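Local coordinates for protein S-adenosylmethionine decarboxylase proenzyme (Aquifex aeolicus, PDB 2III) that probably decarboxylates S-adenosylmethionine to S-adenosylmethioninamine, the propylamine donor for spermidine and spermine synthesis, using a pyruvoyl group made by self-cleavage, at residues Leu7-Ile21 and Thr70-Thr83. Residues are numbered along the deposited sequence; the frame is centred on the assembly and turned at random.
With MG (magnesium ion), chain B.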
loop_
_atom_site.group_PDB
_atom_site.type_symbol
_atom_site.label_atom_id
_atom_site.label_comp_id
_atom_site.label_asym_id
_atom_site.label_seq_id
_atom_site.Cartn_x
_atom_site.Cartn_y
_atom_site.Cartn_z
ATOM N N LEU A 7 3.726 -0.920 11.382
ATOM C CA LEU A 7 4.182 -2.222 10.935
ATOM C C LEU A 7 3.459 -2.500 9.623
ATOM O O LEU A 7 2.234 -2.386 9.533
ATOM C CB LEU A 7 3.837 -3.294 11.963
ATOM C CG LEU A 7 4.559 -4.620 11.742
ATOM C CD1 LEU A 7 6.025 -4.478 12.122
ATOM C CD2 LEU A 7 3.916 -5.675 12.584
ATOM N N HIS A 8 4.226 -2.869 8.609
ATOM C CA HIS A 8 3.686 -3.118 7.285
ATOM C C HIS A 8 4.014 -4.534 6.844
ATOM O O HIS A 8 5.179 -4.909 6.715
ATOM C CB HIS A 8 4.287 -2.084 6.316
ATOM C CG HIS A 8 3.762 -2.156 4.917
ATOM N ND1 HIS A 8 4.068 -1.203 3.968
ATOM C CD2 HIS A 8 2.980 -3.070 4.292
ATOM C CE1 HIS A 8 3.499 -1.525 2.821
ATOM N NE2 HIS A 8 2.833 -2.653 2.989
ATOM N N ILE A 9 2.970 -5.322 6.628
ATOM C CA ILE A 9 3.119 -6.689 6.172
ATOM C C ILE A 9 2.615 -6.782 4.733
ATOM O O ILE A 9 1.511 -6.332 4.419
ATOM C CB ILE A 9 2.264 -7.671 6.993
ATOM C CG1 ILE A 9 2.514 -7.492 8.488
ATOM C CG2 ILE A 9 2.586 -9.104 6.574
ATOM C CD1 ILE A 9 1.505 -8.243 9.353
ATOM N N LEU A 10 3.426 -7.353 3.855
ATOM C CA LEU A 10 2.989 -7.535 2.484
ATOM C C LEU A 10 3.220 -8.992 2.132
ATOM O O LEU A 10 4.207 -9.594 2.551
ATOM C CB LEU A 10 3.734 -6.599 1.519
ATOM C CG LEU A 10 5.205 -6.227 1.691
ATOM C CD1 LEU A 10 5.652 -5.414 0.489
ATOM C CD2 LEU A 10 5.395 -5.411 2.958
ATOM N N ALA A 11 2.285 -9.573 1.391
ATOM C CA ALA A 11 2.399 -10.968 1.007
ATOM C C ALA A 11 1.843 -11.202 -0.376
ATOM O O ALA A 11 0.869 -10.570 -0.779
ATOM C CB ALA A 11 1.655 -11.836 2.004
ATOM N N ASP A 12 2.481 -12.103 -1.111
ATOM C CA ASP A 12 2.002 -12.467 -2.430
ATOM C C ASP A 12 1.473 -13.884 -2.220
ATOM O O ASP A 12 2.219 -14.789 -1.843
ATOM C CB ASP A 12 3.141 -12.437 -3.451
ATOM C CG ASP A 12 3.786 -11.064 -3.563
ATOM O OD1 ASP A 12 3.143 -10.057 -3.182
ATOM O OD2 ASP A 12 4.937 -10.991 -4.043
ATOM N N LEU A 13 0.176 -14.062 -2.433
ATOM C CA LEU A 13 -0.459 -15.357 -2.225
ATOM C C LEU A 13 -0.700 -16.102 -3.534
ATOM O O LEU A 13 -1.353 -15.583 -4.436
ATOM C CB LEU A 13 -1.788 -15.162 -1.492
ATOM C CG LEU A 13 -1.831 -14.131 -0.358
ATOM C CD1 LEU A 13 -3.199 -14.195 0.294
ATOM C CD2 LEU A 13 -0.741 -14.401 0.673
ATOM N N TYR A 14 -0.181 -17.326 -3.621
ATOM C CA TYR A 14 -0.331 -18.151 -4.816
ATOM C C TYR A 14 -1.194 -19.385 -4.564
ATOM O O TYR A 14 -1.369 -19.826 -3.428
ATOM C CB TYR A 14 1.038 -18.612 -5.322
ATOM C CG TYR A 14 1.997 -17.491 -5.656
ATOM C CD1 TYR A 14 2.374 -17.244 -6.976
ATOM C CD2 TYR A 14 2.545 -16.684 -4.649
ATOM C CE1 TYR A 14 3.266 -16.233 -7.288
ATOM C CE2 TYR A 14 3.446 -15.662 -4.956
ATOM C CZ TYR A 14 3.800 -15.447 -6.281
ATOM O OH TYR A 14 4.691 -14.453 -6.612
ATOM N N GLY A 15 -1.727 -19.948 -5.643
ATOM C CA GLY A 15 -2.549 -21.135 -5.511
ATOM C C GLY A 15 -3.908 -20.828 -4.925
ATOM O O GLY A 15 -4.549 -21.700 -4.348
ATOM N N VAL A 16 -4.348 -19.583 -5.073
ATOM C CA VAL A 16 -5.646 -19.174 -4.557
ATOM C C VAL A 16 -6.743 -19.470 -5.578
ATOM O O VAL A 16 -6.622 -19.110 -6.749
ATOM C CB VAL A 16 -5.675 -17.666 -4.242
ATOM C CG1 VAL A 16 -7.092 -17.251 -3.835
ATOM C CG2 VAL A 16 -4.661 -17.341 -3.137
ATOM N N ASP A 17 -7.810 -20.129 -5.137
ATOM C CA ASP A 17 -8.918 -20.447 -6.036
ATOM C C ASP A 17 -9.424 -19.162 -6.697
ATOM O O ASP A 17 -9.640 -18.144 -6.027
ATOM C CB ASP A 17 -10.046 -21.139 -5.259
ATOM C CG ASP A 17 -9.640 -22.507 -4.737
ATOM O OD1 ASP A 17 -10.324 -23.041 -3.836
ATOM O OD2 ASP A 17 -8.634 -23.056 -5.237
ATOM N N ALA A 18 -9.588 -19.219 -8.016
ATOM C CA ALA A 18 -10.051 -18.085 -8.816
ATOM C C ALA A 18 -11.396 -17.532 -8.356
ATOM O O ALA A 18 -11.641 -16.336 -8.455
ATOM C CB ALA A 18 -10.146 -18.492 -10.290
ATOM N N ASP A 19 -12.265 -18.400 -7.858
ATOM C CA ASP A 19 -13.589 -17.971 -7.414
ATOM C C ASP A 19 -13.556 -17.139 -6.135
ATOM O O ASP A 19 -14.509 -16.429 -5.836
ATOM C CB ASP A 19 -14.500 -19.191 -7.210
ATOM C CG ASP A 19 -13.906 -20.215 -6.249
ATOM O OD1 ASP A 19 -12.837 -20.783 -6.563
ATOM O OD2 ASP A 19 -14.504 -20.451 -5.177
ATOM N N LYS A 20 -12.463 -17.224 -5.382
ATOM C CA LYS A 20 -12.345 -16.472 -4.132
ATOM C C LYS A 20 -11.865 -15.040 -4.345
ATOM O O LYS A 20 -11.990 -14.199 -3.451
ATOM C CB LYS A 20 -11.352 -17.142 -3.185
ATOM C CG LYS A 20 -11.748 -18.492 -2.608
ATOM C CD LYS A 20 -10.653 -18.951 -1.634
ATOM C CE LYS A 20 -10.992 -20.258 -0.949
ATOM N NZ LYS A 20 -11.093 -21.363 -1.937
ATOM N N ILE A 21 -11.330 -14.765 -5.533
ATOM C CA ILE A 21 -10.761 -13.455 -5.836
ATOM C C ILE A 21 -11.108 -12.868 -7.201
ATOM O O ILE A 21 -10.371 -12.018 -7.705
ATOM C CB ILE A 21 -9.215 -13.533 -5.755
ATOM C CG1 ILE A 21 -8.716 -14.635 -6.697
ATOM C CG2 ILE A 21 -8.769 -13.828 -4.317
ATOM C CD1 ILE A 21 -7.195 -14.829 -6.733
ATOM N N THR A 70 -5.820 -8.445 -7.304
ATOM C CA THR A 70 -5.923 -9.854 -7.668
ATOM C C THR A 70 -5.896 -10.185 -9.154
ATOM O O THR A 70 -6.227 -9.358 -10.001
ATOM C CB THR A 70 -7.194 -10.484 -7.070
ATOM O OG1 THR A 70 -8.337 -10.060 -7.824
ATOM C CG2 THR A 70 -7.368 -10.048 -5.624
ATOM N N TRP A 71 -5.506 -11.425 -9.438
ATOM C CA TRP A 71 -5.400 -11.953 -10.792
ATOM C C TRP A 71 -5.916 -13.378 -10.750
ATOM O O TRP A 71 -5.159 -14.317 -10.496
ATOM C CB TRP A 71 -3.940 -11.971 -11.253
ATOM C CG TRP A 71 -3.351 -10.616 -11.492
ATOM C CD1 TRP A 71 -3.249 -9.970 -12.688
ATOM C CD2 TRP A 71 -2.781 -9.739 -10.507
ATOM N NE1 TRP A 71 -2.648 -8.743 -12.511
ATOM C CE2 TRP A 71 -2.353 -8.577 -11.185
ATOM C CE3 TRP A 71 -2.591 -9.826 -9.119
ATOM C CZ2 TRP A 71 -1.742 -7.500 -10.521
ATOM C CZ3 TRP A 71 -1.982 -8.757 -8.458
ATOM C CH2 TRP A 71 -1.566 -7.607 -9.165
ATOM N N PRO A 72 -7.224 -13.557 -10.964
ATOM C CA PRO A 72 -7.833 -14.883 -10.951
ATOM C C PRO A 72 -7.104 -15.890 -11.851
ATOM O O PRO A 72 -6.883 -17.033 -11.454
ATOM C CB PRO A 72 -9.253 -14.599 -11.431
ATOM C CG PRO A 72 -9.536 -13.278 -10.796
ATOM C CD PRO A 72 -8.256 -12.507 -11.059
ATOM N N GLU A 73 -6.722 -15.464 -13.055
ATOM C CA GLU A 73 -6.061 -16.366 -14.001
ATOM C C GLU A 73 -4.746 -16.928 -13.480
ATOM O O GLU A 73 -4.269 -17.944 -13.983
ATOM C CB GLU A 73 -5.805 -15.671 -15.345
ATOM C CG GLU A 73 -4.705 -14.603 -15.303
ATOM C CD GLU A 73 -5.225 -13.214 -14.957
ATOM O OE1 GLU A 73 -6.082 -13.096 -14.053
ATOM O OE2 GLU A 73 -4.761 -12.238 -15.589
ATOM N N HIS A 74 -4.164 -16.265 -12.481
ATOM C CA HIS A 74 -2.897 -16.701 -11.897
ATOM C C HIS A 74 -3.056 -17.216 -10.471
ATOM O O HIS A 74 -2.063 -17.556 -9.821
ATOM C CB HIS A 74 -1.886 -15.552 -11.897
ATOM C CG HIS A 74 -1.422 -15.154 -13.264
ATOM N ND1 HIS A 74 -1.642 -13.899 -13.792
ATOM C CD2 HIS A 74 -0.758 -15.851 -14.215
ATOM C CE1 HIS A 74 -1.133 -13.841 -15.010
ATOM N NE2 HIS A 74 -0.592 -15.012 -15.288
ATOM N N GLY A 75 -4.295 -17.285 -9.992
ATOM C CA GLY A 75 -4.530 -17.748 -8.634
ATOM C C GLY A 75 -3.703 -16.906 -7.683
ATOM O O GLY A 75 -3.229 -17.377 -6.646
ATOM N N LEU A 76 -3.551 -15.636 -8.035
ATOM C CA LEU A 76 -2.731 -14.725 -7.254
ATOM C C LEU A 76 -3.419 -13.499 -6.686
ATOM O O LEU A 76 -4.268 -12.875 -7.336
ATOM C CB LEU A 76 -1.547 -14.261 -8.105
ATOM C CG LEU A 76 -0.725 -13.096 -7.542
ATOM C CD1 LEU A 76 0.136 -13.597 -6.402
ATOM C CD2 LEU A 76 0.131 -12.483 -8.643
ATOM N N ALA A 77 -3.008 -13.154 -5.468
ATOM C CA ALA A 77 -3.508 -11.979 -4.766
ATOM C C ALA A 77 -2.328 -11.347 -4.024
ATOM O O ALA A 77 -1.596 -12.032 -3.315
ATOM C CB ALA A 77 -4.607 -12.374 -3.773
ATOM N N THR A 78 -2.133 -10.046 -4.203
ATOM C CA THR A 78 -1.058 -9.347 -3.520
ATOM C C THR A 78 -1.703 -8.493 -2.440
ATOM O O THR A 78 -2.527 -7.613 -2.725
ATOM C CB THR A 78 -0.243 -8.488 -4.506
ATOM O OG1 THR A 78 -1.127 -7.694 -5.313
ATOM C CG2 THR A 78 0.592 -9.398 -5.403
ATOM N N VAL A 79 -1.320 -8.769 -1.197
ATOM C CA VAL A 79 -1.891 -8.105 -0.031
ATOM C C VAL A 79 -0.952 -7.224 0.799
ATOM O O VAL A 79 0.221 -7.538 0.979
ATOM C CB VAL A 79 -2.481 -9.160 0.922
ATOM C CG1 VAL A 79 -3.291 -8.476 2.016
ATOM C CG2 VAL A 79 -3.332 -10.167 0.131
ATOM N N ASP A 80 -1.490 -6.127 1.320
ATOM C CA ASP A 80 -0.724 -5.227 2.171
ATOM C C ASP A 80 -1.531 -4.894 3.416
ATOM O O ASP A 80 -2.693 -4.479 3.321
ATOM C CB ASP A 80 -0.406 -3.904 1.457
ATOM C CG ASP A 80 0.686 -4.035 0.417
ATOM O OD1 ASP A 80 1.689 -3.294 0.532
ATOM O OD2 ASP A 80 0.539 -4.858 -0.516
ATOM N N VAL A 81 -0.922 -5.081 4.580
ATOM C CA VAL A 81 -1.573 -4.724 5.832
ATOM C C VAL A 81 -0.590 -3.830 6.563
ATOM O O VAL A 81 0.410 -4.294 7.094
ATOM C CB VAL A 81 -1.923 -5.945 6.699
ATOM C CG1 VAL A 81 -2.486 -5.479 8.047
ATOM C CG2 VAL A 81 -2.968 -6.790 5.990
ATOM N N TYR A 82 -0.892 -2.537 6.568
ATOM C CA TYR A 82 -0.056 -1.511 7.181
ATOM C C TYR A 82 -0.854 -0.764 8.257
ATOM O O TYR A 82 -1.777 -0.021 7.932
ATOM C CB TYR A 82 0.391 -0.548 6.070
ATOM C CG TYR A 82 1.324 0.580 6.455
ATOM C CD1 TYR A 82 1.779 1.471 5.485
ATOM C CD2 TYR A 82 1.757 0.764 7.775
ATOM C CE1 TYR A 82 2.641 2.519 5.808
ATOM C CE2 TYR A 82 2.622 1.816 8.113
ATOM C CZ TYR A 82 3.059 2.690 7.122
ATOM O OH TYR A 82 3.888 3.749 7.434
ATOM N N THR A 83 -0.506 -0.978 9.529
ATOM C CA THR A 83 -1.179 -0.308 10.651
ATOM C C THR A 83 -0.171 0.485 11.483
ATOM O O THR A 83 1.036 0.231 11.427
ATOM C CB THR A 83 -1.856 -1.314 11.600
ATOM O OG1 THR A 83 -0.851 -2.107 12.244
ATOM C CG2 THR A 83 -2.786 -2.232 10.834
HETATM MG MG MG B . -16.122 -15.251 -6.722
HETATM O O HOH W 1 -0.875 -19.353 -8.255
HETATM O O HOH W 2 -17.432 -14.264 -6.607
#
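From Leu7–Thr83 to Leu13–Ala77, strands 7-14 and 76-83 are antiparallel neighbours, both inner strands in this two-layer alpha/beta sandwich's six-stranded sheet, a textbook case of alternating duties. Leu7, Ile9, Ala11 and Leu13 form hydrogen-bonded pairs with Thr83, Val81, Val79 and Ala77, each giving N and O, eight backbone bonds in all. His8, Leu10 and Asp12 between them, and Tyr14 after them, make their backbone bonds to strand 105-116 (Tyr14 also to Lys104 just before it). The same alternation sorts the side chains: Leu7, Ile9, Leu13 and Thr83 pack beneath helix 87-101, whereas His8, Asp12, Thr78, Asp80 and Tyr82 face the second subunit.

There His8 NE2 donates to Asp80 OD1 at 2.8 Å. The acceptor lies in the imidazole plane, but the donor meets the carboxylate from its anti side, 31° out of plane. His8 ND1 is hydrogen-bonded to Arg113 NH1 of the same chain, so both ring nitrogens are engaged, while Asp80 OD2 and Asp12 OD1 form salt bridges with Arg113 of the second subunit. With CG anti to the backbone N in both (chi1 -176° and -178°), the rings of His8 and Tyr82 run nearly parallel but slid apart, each CB over the other's face. Tyr82 OH bonds Thr78 OG1 of the second subunit and its side chain touches Ser64, unmodified here and predicted to become the pyruvoyl group.

Where strand 7-14 ends, Leu76 CD1 lies over the centre of the Tyr14 ring; Gly75 and Leu76 form a G1 bulge opposite Trp71, and Gly75 O accepts from Val16 N. A water takes Gly15 N and donates to His74 O. Past magnesium-bound Asp19 O, Thr70 OG1, which also bonds Ala55 N, donates to Ile21 O at 2.8 Å, in the carbonyl plane.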